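Local coordinates for protein alpha-1,6-mannanase (Bacteroides thetaiotaomicron, PDB 4V1S) that probably hydrolyses alpha-1,6-mannosidic linkages of mannans as a family 76 glycoside hydrolase of a gut symbiont that feeds on polysaccharides, at residues Y47-K51 with L97-W102; K262-N266 with D311-A316; L294-E298 with I319-W323; I343-H347 with M383-A387. All blocks are in the same frame, centred on the assembly; numbering follows the deposited sequence.

Contact 1: Y47-K51 with L97-W102; sequences YTWCK and LSKSEW
Tyr47 reaches from helix 46-61 to the start of helix 99-114, and its hydroxyl is gripped there by two side chains. Trp102 NE1 donates to Tyr47 OH over 2.8 Å at 158°, with the oxygen close to the indole plane. Tyr47 OH in turn donates to Glu101 OE1, 2.5 Å away, a short bond that meets the carboxylate from above its plane. One bond received and one given hold the hydroxyl in place and orient its hydrogen; the phenol ring stands nearly upright to the indole (81°), the two meeting rim to rim. Tyr47 CG lies anti to the backbone N (chi1 -166°), which carries the ring across to Leu97, whose CB packs 3.8 Å from Tyr47 CE1. The two helices belong to the helical (alpha/alpha) barrel of this family, and Ser98 lies between helix 81-97 and helix 99-114. It is the N-cap of the latter: Ser98 OG accepts from Glu101 N (3.0 Å), so the cap also steadies the residue that accepts the phenol's hydrogen bond. Trp102 is buried, with Met385 of helix 374-394 and Tyr91 of helix 81-97 against it. The solvent side is looser: Lys51 is exposed, and in one of its two conformers NZ comes 3.7 Å from Glu101 OE2, a long and doubtful salt bridge, while its CG brushes the indole edge at Trp102 CZ2.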
loop_
_atom_site.group_PDB
_atom_site.type_symbol
_atom_site.label_atom_id
_atom_site.label_comp_id
_atom_site.label_asym_id
_atom_site.label_seq_id
_atom_site.Cartn_x
_atom_site.Cartn_y
_atom_site.Cartn_z
ATOM N N TYR A 47 6.376 -7.323 -17.431
ATOM C CA TYR A 47 6.173 -5.971 -17.924
ATOM C C TYR A 47 4.991 -5.880 -18.890
ATOM O O TYR A 47 4.132 -4.985 -18.772
ATOM C CB TYR A 47 7.447 -5.513 -18.612
ATOM C CG TYR A 47 7.565 -4.022 -18.899
ATOM C CD1 TYR A 47 7.552 -3.084 -17.868
ATOM C CD2 TYR A 47 7.756 -3.557 -20.178
ATOM C CE1 TYR A 47 7.700 -1.739 -18.117
ATOM C CE2 TYR A 47 7.891 -2.209 -20.453
ATOM C CZ TYR A 47 7.875 -1.300 -19.409
ATOM O OH TYR A 47 8.050 0.040 -19.672
ATOM N N THR A 48 4.930 -6.822 -19.830
ATOM C CA THR A 48 3.763 -6.924 -20.711
ATOM C C THR A 48 2.473 -7.200 -19.939
ATOM O O THR A 48 1.456 -6.605 -20.200
ATOM C CB THR A 48 3.977 -7.983 -21.813
ATOM O OG1 THR A 48 5.029 -7.488 -22.655
ATOM C CG2 THR A 48 2.747 -8.181 -22.629
ATOM N N TRP A 49 2.539 -8.080 -18.952
ATOM C CA TRP A 49 1.367 -8.359 -18.153
ATOM C C TRP A 49 0.863 -7.092 -17.502
ATOM O O TRP A 49 -0.327 -6.872 -17.444
ATOM C CB TRP A 49 1.656 -9.392 -17.063
ATOM C CG TRP A 49 1.999 -10.752 -17.561
ATOM C CD1 TRP A 49 2.034 -11.171 -18.850
ATOM C CD2 TRP A 49 2.371 -11.870 -16.753
ATOM N NE1 TRP A 49 2.417 -12.500 -18.899
ATOM C CE2 TRP A 49 2.622 -12.952 -17.622
ATOM C CE3 TRP A 49 2.490 -12.070 -15.374
ATOM C CZ2 TRP A 49 2.992 -14.225 -17.150
ATOM C CZ3 TRP A 49 2.874 -13.329 -14.910
ATOM C CH2 TRP A 49 3.122 -14.384 -15.801
ATOM N N CYS A 50 1.790 -6.254 -17.046
ATOM C CA CYS A 50 1.397 -4.993 -16.421
ATOM C C CYS A 50 0.705 -4.102 -17.426
ATOM O O CYS A 50 -0.387 -3.618 -17.171
ATOM C CB CYS A 50 2.601 -4.277 -15.836
ATOM S SG CYS A 50 2.206 -2.692 -15.063
ATOM N N LYS A 51 1.312 -3.909 -18.592
ATOM C CA LYS A 51 0.704 -3.067 -19.632
ATOM C C LYS A 51 -0.666 -3.610 -20.066
ATOM O O LYS A 51 -1.597 -2.870 -20.292
ATOM C CB LYS A 51 1.665 -2.891 -20.813
ATOM C CG LYS A 51 2.877 -2.043 -20.421
ATOM C CD LYS A 51 4.050 -2.188 -21.368
ATOM C CE LYS A 51 3.563 -2.392 -22.788
ATOM N NZ LYS A 51 2.927 -1.163 -23.307
ATOM N N LEU A 97 11.943 0.895 -14.711
ATOM C CA LEU A 97 12.052 0.153 -15.976
ATOM C C LEU A 97 12.328 1.051 -17.173
ATOM O O LEU A 97 13.194 0.734 -18.022
ATOM C CB LEU A 97 10.764 -0.629 -16.225
ATOM C CG LEU A 97 10.417 -1.924 -15.458
ATOM C CD1 LEU A 97 11.470 -2.998 -15.679
ATOM C CD2 LEU A 97 10.166 -1.724 -13.980
ATOM N N SER A 98 11.604 2.171 -17.240
ATOM C CA SER A 98 11.773 3.165 -18.307
ATOM C C SER A 98 11.286 4.535 -17.873
ATOM O O SER A 98 10.088 4.772 -17.735
ATOM C CB SER A 98 11.027 2.760 -19.571
ATOM O OG SER A 98 11.137 3.801 -20.547
ATOM N N LYS A 99 12.210 5.459 -17.666
ATOM C CA LYS A 99 11.795 6.809 -17.250
ATOM C C LYS A 99 10.912 7.418 -18.340
ATOM O O LYS A 99 9.895 8.044 -18.065
ATOM C CB LYS A 99 13.009 7.701 -16.938
ATOM C CG LYS A 99 12.637 9.050 -16.350
ATOM C CD LYS A 99 13.788 9.747 -15.593
ATOM C CE LYS A 99 13.761 9.547 -14.063
ATOM N NZ LYS A 99 14.772 10.425 -13.379
ATOM N N SER A 100 11.326 7.258 -19.590
ATOM C CA SER A 100 10.617 7.898 -20.698
ATOM C C SER A 100 9.220 7.316 -20.924
ATOM O O SER A 100 8.302 8.052 -21.274
ATOM C CB SER A 100 11.471 7.878 -21.979
ATOM O OG SER A 100 11.891 6.567 -22.320
ATOM N N GLU A 101 9.043 6.011 -20.714
ATOM C CA GLU A 101 7.718 5.403 -20.883
ATOM C C GLU A 101 6.736 5.813 -19.787
ATOM O O GLU A 101 5.548 5.795 -20.035
ATOM C CB GLU A 101 7.774 3.868 -20.950
ATOM C CG GLU A 101 6.527 3.259 -21.617
ATOM C CD GLU A 101 6.605 1.757 -21.911
ATOM O OE1 GLU A 101 7.721 1.189 -21.921
ATOM O OE2 GLU A 101 5.537 1.138 -22.149
ATOM N N TRP A 102 7.225 6.119 -18.584
ATOM C CA TRP A 102 6.346 6.244 -17.410
ATOM C C TRP A 102 6.271 7.605 -16.754
ATOM O O TRP A 102 5.401 7.815 -15.933
ATOM C CB TRP A 102 6.675 5.159 -16.364
ATOM C CG TRP A 102 6.409 3.825 -16.957
ATOM C CD1 TRP A 102 7.336 2.971 -17.450
ATOM C CD2 TRP A 102 5.133 3.240 -17.239
ATOM N NE1 TRP A 102 6.740 1.874 -17.977
ATOM C CE2 TRP A 102 5.383 2.012 -17.893
ATOM C CE3 TRP A 102 3.804 3.634 -17.002
ATOM C CZ2 TRP A 102 4.359 1.155 -18.313
ATOM C CZ3 TRP A 102 2.778 2.792 -17.420
ATOM C CH2 TRP A 102 3.070 1.545 -18.061
#

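Contact 2: K262-N266 with D311-A316; sequences KWSYN and DPGYFA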
loop_
_atom_site.group_PDB
_atom_site.type_symbol
_atom_site.label_atom_id
_atom_site.label_comp_id
_atom_site.label_asym_id
_atom_site.label_seq_id
_atom_site.Cartn_x
_atom_site.Cartn_y
_atom_site.Cartn_z
ATOM N N LYS A 262 -7.485 -10.284 12.151
ATOM C CA LYS A 262 -6.136 -10.224 11.592
ATOM C C LYS A 262 -6.200 -10.130 10.080
ATOM O O LYS A 262 -6.747 -11.013 9.420
ATOM C CB LYS A 262 -5.344 -11.449 12.006
ATOM C CG LYS A 262 -4.942 -11.345 13.473
ATOM C CD LYS A 262 -4.337 -12.592 14.031
ATOM C CE LYS A 262 -4.009 -12.364 15.496
ATOM N NZ LYS A 262 -3.709 -13.640 16.192
ATOM N N TRP A 263 -5.599 -9.065 9.556
ATOM C CA TRP A 263 -5.504 -8.844 8.129
ATOM C C TRP A 263 -4.047 -8.836 7.719
ATOM O O TRP A 263 -3.196 -8.247 8.407
ATOM C CB TRP A 263 -6.102 -7.479 7.728
ATOM C CG TRP A 263 -7.575 -7.381 7.952
ATOM C CD1 TRP A 263 -8.198 -6.525 8.756
ATOM C CD2 TRP A 263 -8.601 -8.133 7.278
ATOM N NE1 TRP A 263 -9.561 -6.712 8.700
ATOM C CE2 TRP A 263 -9.833 -7.695 7.779
ATOM C CE3 TRP A 263 -8.588 -9.149 6.313
ATOM C CZ2 TRP A 263 -11.052 -8.224 7.340
ATOM C CZ3 TRP A 263 -9.778 -9.680 5.866
ATOM C CH2 TRP A 263 -11.011 -9.209 6.383
ATOM N N SER A 264 -3.794 -9.351 6.526
ATOM C CA SER A 264 -2.433 -9.428 6.008
ATOM C C SER A 264 -1.696 -8.092 5.934
ATOM O O SER A 264 -0.518 -8.042 6.286
ATOM C CB SER A 264 -2.408 -10.135 4.637
ATOM O OG SER A 264 -3.233 -9.464 3.704
ATOM N N TYR A 265 -2.362 -7.027 5.480
ATOM C CA TYR A 265 -1.699 -5.768 5.284
ATOM C C TYR A 265 -1.294 -5.058 6.580
ATOM O O TYR A 265 -0.387 -4.254 6.588
ATOM C CB TYR A 265 -2.506 -4.842 4.387
ATOM C CG TYR A 265 -3.673 -4.077 4.997
ATOM C CD1 TYR A 265 -4.530 -4.648 5.974
ATOM C CD2 TYR A 265 -3.958 -2.791 4.564
ATOM C CE1 TYR A 265 -5.598 -3.949 6.503
ATOM C CE2 TYR A 265 -5.011 -2.076 5.087
ATOM C CZ TYR A 265 -5.841 -2.647 6.052
ATOM O OH TYR A 265 -6.878 -1.919 6.562
ATOM N N ASN A 266 -1.943 -5.393 7.680
ATOM C CA ASN A 266 -1.526 -4.839 8.979
ATOM C C ASN A 266 -0.193 -5.457 9.419
ATOM O O ASN A 266 0.683 -4.760 9.910
ATOM C CB ASN A 266 -2.619 -5.017 10.017
ATOM C CG ASN A 266 -3.668 -3.954 9.901
ATOM O OD1 ASN A 266 -3.367 -2.820 9.485
ATOM N ND2 ASN A 266 -4.891 -4.298 10.214
ATOM N N ASP A 311 -6.320 -13.746 1.225
ATOM C CA ASP A 311 -6.857 -12.494 1.731
ATOM C C ASP A 311 -7.246 -11.659 0.508
ATOM O O ASP A 311 -6.897 -11.987 -0.642
ATOM C CB ASP A 311 -5.793 -11.761 2.572
ATOM C CG ASP A 311 -6.290 -11.291 3.969
ATOM O OD1 ASP A 311 -7.315 -11.812 4.501
ATOM O OD2 ASP A 311 -5.584 -10.417 4.558
ATOM N N PRO A 312 -7.915 -10.525 0.748
ATOM C CA PRO A 312 -8.128 -9.578 -0.353
ATOM C C PRO A 312 -6.801 -9.161 -0.962
ATOM O O PRO A 312 -5.814 -8.944 -0.226
ATOM C CB PRO A 312 -8.810 -8.380 0.330
ATOM C CG PRO A 312 -9.478 -8.982 1.552
ATOM C CD PRO A 312 -8.515 -10.041 2.005
ATOM N N GLY A 313 -6.755 -9.063 -2.288
ATOM C CA GLY A 313 -5.516 -8.651 -2.949
ATOM C C GLY A 313 -4.987 -7.301 -2.524
ATOM O O GLY A 313 -3.790 -7.138 -2.356
ATOM N N TYR A 314 -5.898 -6.354 -2.334
ATOM C CA TYR A 314 -5.557 -5.028 -1.899
ATOM C C TYR A 314 -4.999 -4.984 -0.474
ATOM O O TYR A 314 -4.539 -3.918 -0.041
ATOM C CB TYR A 314 -6.715 -4.033 -2.077
ATOM C CG TYR A 314 -8.016 -4.472 -1.472
ATOM C CD1 TYR A 314 -8.189 -4.531 -0.093
ATOM C CD2 TYR A 314 -9.038 -4.912 -2.262
ATOM C CE1 TYR A 314 -9.372 -4.973 0.467
ATOM C CE2 TYR A 314 -10.244 -5.324 -1.706
ATOM C CZ TYR A 314 -10.397 -5.349 -0.338
ATOM O OH TYR A 314 -11.559 -5.791 0.238
ATOM N N PHE A 315 -5.009 -6.129 0.221
ATOM C CA PHE A 315 -4.294 -6.341 1.486
ATOM C C PHE A 315 -3.050 -7.208 1.288
ATOM O O PHE A 315 -1.948 -6.869 1.739
ATOM C CB PHE A 315 -5.166 -7.019 2.550
ATOM C CG PHE A 315 -6.271 -6.166 3.098
ATOM C CD1 PHE A 315 -6.316 -4.780 2.928
ATOM C CD2 PHE A 315 -7.274 -6.779 3.882
ATOM C CE1 PHE A 315 -7.343 -4.056 3.513
ATOM C CE2 PHE A 315 -8.310 -6.046 4.449
ATOM C CZ PHE A 315 -8.367 -4.680 4.231
ATOM N N ALA A 316 -3.231 -8.330 0.597
ATOM C CA ALA A 316 -2.196 -9.392 0.569
ATOM C C ALA A 316 -0.943 -9.012 -0.209
ATOM O O ALA A 316 0.101 -9.555 0.048
ATOM C CB ALA A 316 -2.753 -10.694 0.023
HETATM O O HOH W 1 -7.334 -12.373 7.092
#
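Phe315 lies between aromatic neighbours: Tyr265 is stacked on one face of its ring, Tyr314 CE1 sits over the rim of the other, and Trp263 approaches obliquely. The stack with Tyr265 is close and nearly parallel, with centroids 3.8 Å apart and planes at 15°; Phe315 CD1 lies over the centre of the phenol, and Asn266 OD1 is near the rim of its opposite face. Trp263 presents a face to Phe315 CE2, which comes within 3.5 Å of Trp263 CD2, but the ring planes are inclined at 57°. At the edge of the indole the carboxylate of Asp311 lies near the plane, OD1 being 3.5 Å from Trp263 CE3.

The other carboxylate oxygen takes two bonds from one residue. Ser264 N donates to Asp311 OD2 over 2.9 Å, and Ser264 OG donates to the anti lone pair of the same oxygen over 2.7 Å. With chi1 at 58°, OG is placed between the backbone N and the carbonyl carbon, where it can reach OD2. Asp311 thus engages the first turn of helix 264-281 from the other segment, and a water bridges its OD1 to Lys262 O.

Tyr265 OH also hydrogen-bonds a glycerol, probably from the crystallisation liquor, consistent with a pocket beside the aromatic cluster. Both segments are helix starts, of 264-281 and 313-330; Trp301 of helix 284-301 touches Ser264 and Asp311, Ile203 of helix 202-219 touches Tyr265, and Asp249 of strand 246-252 touches Trp263.

Contact 3: L294-E298 with I319-W323; sequences LASSE and IIDSW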
loop_
_atom_site.group_PDB
_atom_site.type_symbol
_atom_site.label_atom_id
_atom_site.label_comp_id
_atom_site.label_asym_id
_atom_site.label_seq_id
_atom_site.Cartn_x
_atom_site.Cartn_y
_atom_site.Cartn_z
ATOM N N LEU A 294 6.637 -11.852 9.571
ATOM C CA LEU A 294 6.593 -12.346 8.200
ATOM C C LEU A 294 6.410 -13.888 8.159
ATOM O O LEU A 294 5.592 -14.387 7.406
ATOM C CB LEU A 294 7.810 -11.909 7.417
ATOM C CG LEU A 294 7.842 -12.320 5.971
ATOM C CD1 LEU A 294 6.672 -11.806 5.150
ATOM C CD2 LEU A 294 9.166 -11.855 5.394
ATOM N N ALA A 295 7.101 -14.628 8.996
ATOM C CA ALA A 295 6.916 -16.067 9.023
ATOM C C ALA A 295 5.488 -16.443 9.397
ATOM O O ALA A 295 4.898 -17.335 8.797
ATOM C CB ALA A 295 7.919 -16.716 9.980
ATOM N N SER A 296 4.934 -15.779 10.411
ATOM C CA SER A 296 3.563 -16.046 10.839
ATOM C C SER A 296 2.547 -15.618 9.779
ATOM O O SER A 296 1.479 -16.236 9.627
ATOM C CB SER A 296 3.268 -15.340 12.142
ATOM O OG SER A 296 3.965 -15.977 13.211
ATOM N N SER A 297 2.885 -14.588 9.030
ATOM C CA SER A 297 2.028 -14.133 7.950
ATOM C C SER A 297 2.035 -15.141 6.787
ATOM O O SER A 297 0.976 -15.465 6.236
ATOM C CB SER A 297 2.494 -12.773 7.419
ATOM O OG SER A 297 2.393 -11.750 8.435
ATOM N N GLU A 298 3.202 -15.673 6.448
ATOM C CA GLU A 298 3.261 -16.750 5.449
ATOM C C GLU A 298 2.448 -17.972 5.911
ATOM O O GLU A 298 1.653 -18.527 5.162
ATOM C CB GLU A 298 4.707 -17.176 5.186
ATOM C CG GLU A 298 5.573 -16.114 4.559
ATOM C CD GLU A 298 6.961 -16.600 4.248
ATOM O OE1 GLU A 298 7.165 -17.835 4.188
ATOM O OE2 GLU A 298 7.853 -15.758 4.035
ATOM N N ILE A 319 2.320 -8.485 1.662
ATOM C CA ILE A 319 3.221 -9.595 1.991
ATOM C C ILE A 319 4.247 -9.749 0.864
ATOM O O ILE A 319 5.444 -9.979 1.114
ATOM C CB ILE A 319 2.443 -10.900 2.234
ATOM C CG1 ILE A 319 1.482 -10.726 3.428
ATOM C CG2 ILE A 319 3.398 -12.079 2.428
ATOM C CD1 ILE A 319 2.093 -10.141 4.689
ATOM N N ILE A 320 3.795 -9.586 -0.387
ATOM C CA ILE A 320 4.717 -9.657 -1.522
ATOM C C ILE A 320 5.723 -8.510 -1.470
ATOM O O ILE A 320 6.933 -8.732 -1.662
ATOM C CB ILE A 320 3.963 -9.684 -2.860
ATOM C CG1 ILE A 320 2.958 -10.841 -2.899
ATOM C CG2 ILE A 320 4.954 -9.774 -4.017
ATOM C CD1 ILE A 320 2.170 -10.963 -4.207
ATOM N N ASP A 321 5.271 -7.293 -1.145
ATOM C CA ASP A 321 6.217 -6.184 -1.007
ATOM C C ASP A 321 7.207 -6.433 0.155
ATOM O O ASP A 321 8.364 -6.005 0.067
ATOM C CB ASP A 321 5.488 -4.834 -0.774
ATOM C CG ASP A 321 5.220 -4.083 -2.059
ATOM O OD1 ASP A 321 5.843 -4.453 -3.078
ATOM O OD2 ASP A 321 4.419 -3.120 -2.030
ATOM N N SER A 322 6.752 -7.123 1.217
ATOM C CA SER A 322 7.621 -7.523 2.331
ATOM C C SER A 322 8.714 -8.461 1.844
ATOM O O SER A 322 9.880 -8.320 2.243
ATOM C CB SER A 322 6.796 -8.139 3.497
ATOM O OG SER A 322 5.899 -7.162 4.046
ATOM N N TRP A 323 8.340 -9.435 1.019
ATOM C CA TRP A 323 9.331 -10.319 0.415
ATOM C C TRP A 323 10.387 -9.537 -0.399
ATOM O O TRP A 323 11.586 -9.828 -0.294
ATOM C CB TRP A 323 8.685 -11.410 -0.419
ATOM C CG TRP A 323 7.951 -12.381 0.331
ATOM C CD1 TRP A 323 8.208 -12.838 1.606
ATOM C CD2 TRP A 323 6.823 -13.108 -0.141
ATOM N NE1 TRP A 323 7.295 -13.808 1.947
ATOM C CE2 TRP A 323 6.444 -14.015 0.886
ATOM C CE3 TRP A 323 6.120 -13.109 -1.342
ATOM C CZ2 TRP A 323 5.330 -14.874 0.764
ATOM C CZ3 TRP A 323 5.021 -13.987 -1.480
ATOM C CH2 TRP A 323 4.642 -14.848 -0.431
#
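Leu294 and Trp323 meet where helix 284-301 packs against helix 313-330, two members of the helical (alpha/alpha) barrel of family 76. The axes of 294-298 and 319-323 run 11.2 Å apart at -135°, so side chains rather than backbones bridge the gap.

Apolar contacts fill its middle. Leu294 CD1 lies 4.0 Å from Trp323 CD1 and also reaches Ser322 CB and, more distantly, Ile319 CG2; with CG anti to the backbone N, the isobutyl group swings across the gap. Beside it, Ser297 CB packs on Ile319 CD1 in one of the two conformers of that isoleucine. The hydroxyls of the two serines turn back to their own helices, Ser297 OG bonding Thr293 O and Ser322 OG bonding Ser318 O, so that each serine offers CB to the interface. Ile271 of helix 264-281 touches Leu294 and Ser322.

One polar bond joins the two segments, from the indole of Trp323 to the carboxylate of Glu298. Outside them, Glu298 OE1 pairs with Lys338 NZ of helix 334-350, a charge that would help keep the carboxylate ionised. Glu298 OE2 accepts from Trp323 NE1 over 2.9 Å at 151°, the nitrogen standing 48° out of the carboxylate plane and the oxygen somewhat tilted from the indole plane.

Contact 4: I343-H347 with M383-A387; sequences INFIH and MYMRA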
loop_
_atom_site.group_PDB
_atom_site.type_symbol
_atom_site.label_atom_id
_atom_site.label_comp_id
_atom_site.label_asym_id
_atom_site.label_seq_id
_atom_site.Cartn_x
_atom_site.Cartn_y
_atom_site.Cartn_z
ATOM N N ILE A 343 2.967 -13.985 -7.676
ATOM C CA ILE A 343 2.584 -13.130 -8.825
ATOM C C ILE A 343 2.182 -13.997 -10.033
ATOM O O ILE A 343 1.213 -13.679 -10.750
ATOM C CB ILE A 343 3.673 -12.072 -9.117
ATOM C CG1 ILE A 343 3.771 -11.121 -7.905
ATOM C CG2 ILE A 343 3.326 -11.300 -10.372
ATOM C CD1 ILE A 343 4.965 -10.207 -7.923
ATOM N N ASN A 344 2.877 -15.110 -10.249
ATOM C CA ASN A 344 2.497 -16.041 -11.320
ATOM C C ASN A 344 1.101 -16.569 -11.112
ATOM O O ASN A 344 0.341 -16.688 -12.050
ATOM C CB ASN A 344 3.517 -17.188 -11.422
ATOM C CG ASN A 344 4.891 -16.726 -11.942
ATOM O OD1 ASN A 344 5.054 -15.634 -12.467
ATOM N ND2 ASN A 344 5.878 -17.570 -11.782
ATOM N N PHE A 345 0.770 -16.885 -9.857
ATOM C CA PHE A 345 -0.563 -17.347 -9.520
ATOM C C PHE A 345 -1.631 -16.304 -9.849
ATOM O O PHE A 345 -2.678 -16.625 -10.380
ATOM C CB PHE A 345 -0.628 -17.747 -8.040
ATOM C CG PHE A 345 -1.988 -18.228 -7.600
ATOM C CD1 PHE A 345 -2.360 -19.515 -7.772
ATOM C CD2 PHE A 345 -2.878 -17.338 -6.983
ATOM C CE1 PHE A 345 -3.604 -19.965 -7.340
ATOM C CE2 PHE A 345 -4.131 -17.758 -6.573
ATOM C CZ PHE A 345 -4.483 -19.090 -6.745
ATOM N N ILE A 346 -1.384 -15.051 -9.504
ATOM C CA ILE A 346 -2.314 -13.995 -9.861
ATOM C C ILE A 346 -2.619 -14.021 -11.362
ATOM O O ILE A 346 -3.770 -14.022 -11.766
ATOM C CB ILE A 346 -1.764 -12.611 -9.435
ATOM C CG1 ILE A 346 -1.644 -12.536 -7.901
ATOM C CG2 ILE A 346 -2.696 -11.502 -9.930
ATOM C CD1 ILE A 346 -0.808 -11.359 -7.462
ATOM N N HIS A 347 -1.596 -14.058 -12.184
ATOM C CA HIS A 347 -1.795 -14.049 -13.654
ATOM C C HIS A 347 -2.439 -15.329 -14.182
ATOM O O HIS A 347 -3.351 -15.306 -15.012
ATOM C CB HIS A 347 -0.471 -13.811 -14.330
ATOM C CG HIS A 347 -0.582 -13.592 -15.800
ATOM N ND1 HIS A 347 -0.316 -14.578 -16.722
ATOM C CD2 HIS A 347 -0.987 -12.512 -16.506
ATOM C CE1 HIS A 347 -0.511 -14.098 -17.939
ATOM N NE2 HIS A 347 -0.906 -12.844 -17.834
ATOM N N MET A 383 1.723 -5.256 -8.769
ATOM C CA MET A 383 2.537 -6.463 -8.591
ATOM C C MET A 383 3.303 -6.839 -9.851
ATOM O O MET A 383 4.487 -7.200 -9.793
ATOM C CB MET A 383 1.681 -7.613 -8.155
ATOM C CG MET A 383 1.156 -7.467 -6.745
ATOM S SD MET A 383 2.392 -7.478 -5.431
ATOM C CE MET A 383 2.728 -5.747 -5.217
ATOM N N TYR A 384 2.654 -6.704 -10.996
ATOM C CA TYR A 384 3.358 -7.046 -12.239
ATOM C C TYR A 384 4.534 -6.131 -12.500
ATOM O O TYR A 384 5.569 -6.581 -12.981
ATOM C CB TYR A 384 2.418 -7.092 -13.457
ATOM C CG TYR A 384 1.334 -8.128 -13.395
ATOM C CD1 TYR A 384 1.554 -9.382 -12.825
ATOM C CD2 TYR A 384 0.063 -7.854 -13.904
ATOM C CE1 TYR A 384 0.521 -10.301 -12.714
ATOM C CE2 TYR A 384 -0.970 -8.807 -13.881
ATOM C CZ TYR A 384 -0.720 -10.030 -13.274
ATOM O OH TYR A 384 -1.713 -10.966 -13.215
ATOM N N MET A 385 4.373 -4.837 -12.235
ATOM C CA MET A 385 5.450 -3.909 -12.455
ATOM C C MET A 385 6.601 -4.179 -11.463
ATOM O O MET A 385 7.787 -4.080 -11.819
ATOM C CB MET A 385 4.964 -2.468 -12.357
ATOM C CG MET A 385 5.986 -1.451 -12.832
ATOM S SD MET A 385 6.333 -1.494 -14.570
ATOM C CE MET A 385 5.067 -0.397 -15.198
ATOM N N ARG A 386 6.249 -4.486 -10.214
ATOM C CA ARG A 386 7.264 -4.871 -9.235
ATOM C C ARG A 386 8.077 -6.084 -9.679
ATOM O O ARG A 386 9.318 -6.101 -9.616
ATOM C CB ARG A 386 6.646 -5.142 -7.883
ATOM C CG ARG A 386 6.047 -3.913 -7.229
ATOM C CD ARG A 386 7.114 -3.031 -6.642
ATOM N NE ARG A 386 7.447 -3.439 -5.301
ATOM C CZ ARG A 386 8.604 -3.273 -4.685
ATOM N NH1 ARG A 386 9.612 -2.732 -5.309
ATOM N NH2 ARG A 386 8.726 -3.643 -3.413
ATOM N N ALA A 387 7.371 -7.096 -10.117
ATOM C CA ALA A 387 8.006 -8.309 -10.633
ATOM C C ALA A 387 8.905 -7.995 -11.843
ATOM O O ALA A 387 9.993 -8.506 -11.943
ATOM C CB ALA A 387 6.944 -9.329 -11.004
#
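The short axes of 343-347 and 383-387 pass 10.6 Å apart at -135°, and between these segments the nearest CA atoms are those of Ile343 and Met383. Ile343 works with both of its branches. Ile343 CG2 lies 3.6 Å from Tyr384 CD1, at the edge of the ring, while Ile343 CD1 rests between Met383 O and Ala387 CB, 3.8 Å from the latter; CG1 passes Met383 CB. Small Ala387 lets the isoleucine tip settle on its helix. One turn on, Ile346 sends CG2 to Tyr384 OH at 3.5 Å and CD1 loosely to Met383 CG. Tyr384, with CG beside its backbone N (chi1 -62°), lays its ring across the gap, so that Tyr384 OH ends against the backbone of His347, 3.1 Å from His347 CA. The imidazole stands at 79° to the phenol, its edge directed toward the face of Tyr384 in an offset edge-to-face pair with centroids 5.8 Å apart; Trp49 of helix 46-61 is also stacked on it. The amide of His347 is near the phenol oxygen but at a poor angle; Tyr384 OH hydrogen-bonds Tyr357 OH instead. Ile320 of helix 313-330 touches Ile343 and Met383. Apolar branches and ring edges therefore carry the adhesion between these helices of the alpha/alpha barrel, while the phenol oxygen, though buried, has its polar need met by a loop tyrosine.

Overall arrangement
Contact 1 lies at the surface, its centre about 20 Å from the centre of the chain, whereas contacts 2, 3 and 4 are buried. Contacts 2 and 3 share helix 313-330, the first at its start and the second further along, each pairing it with one of the consecutive helices 264-281 and 284-301; they touch where Ser264 O meets Ile319 CD1. A salt bridge from Asp321 to Arg386 and packing of Ile320 on Met383 tie contact 3 to contact 4, which joins contact 1 through Trp49 on His347. Chemistry varies with place: a phenol network outside, aromatic stacking with a serine-aspartate pair at the helix starts, apolar packing in contact 4, and in contact 3 the same plus one indole-carboxylate bond.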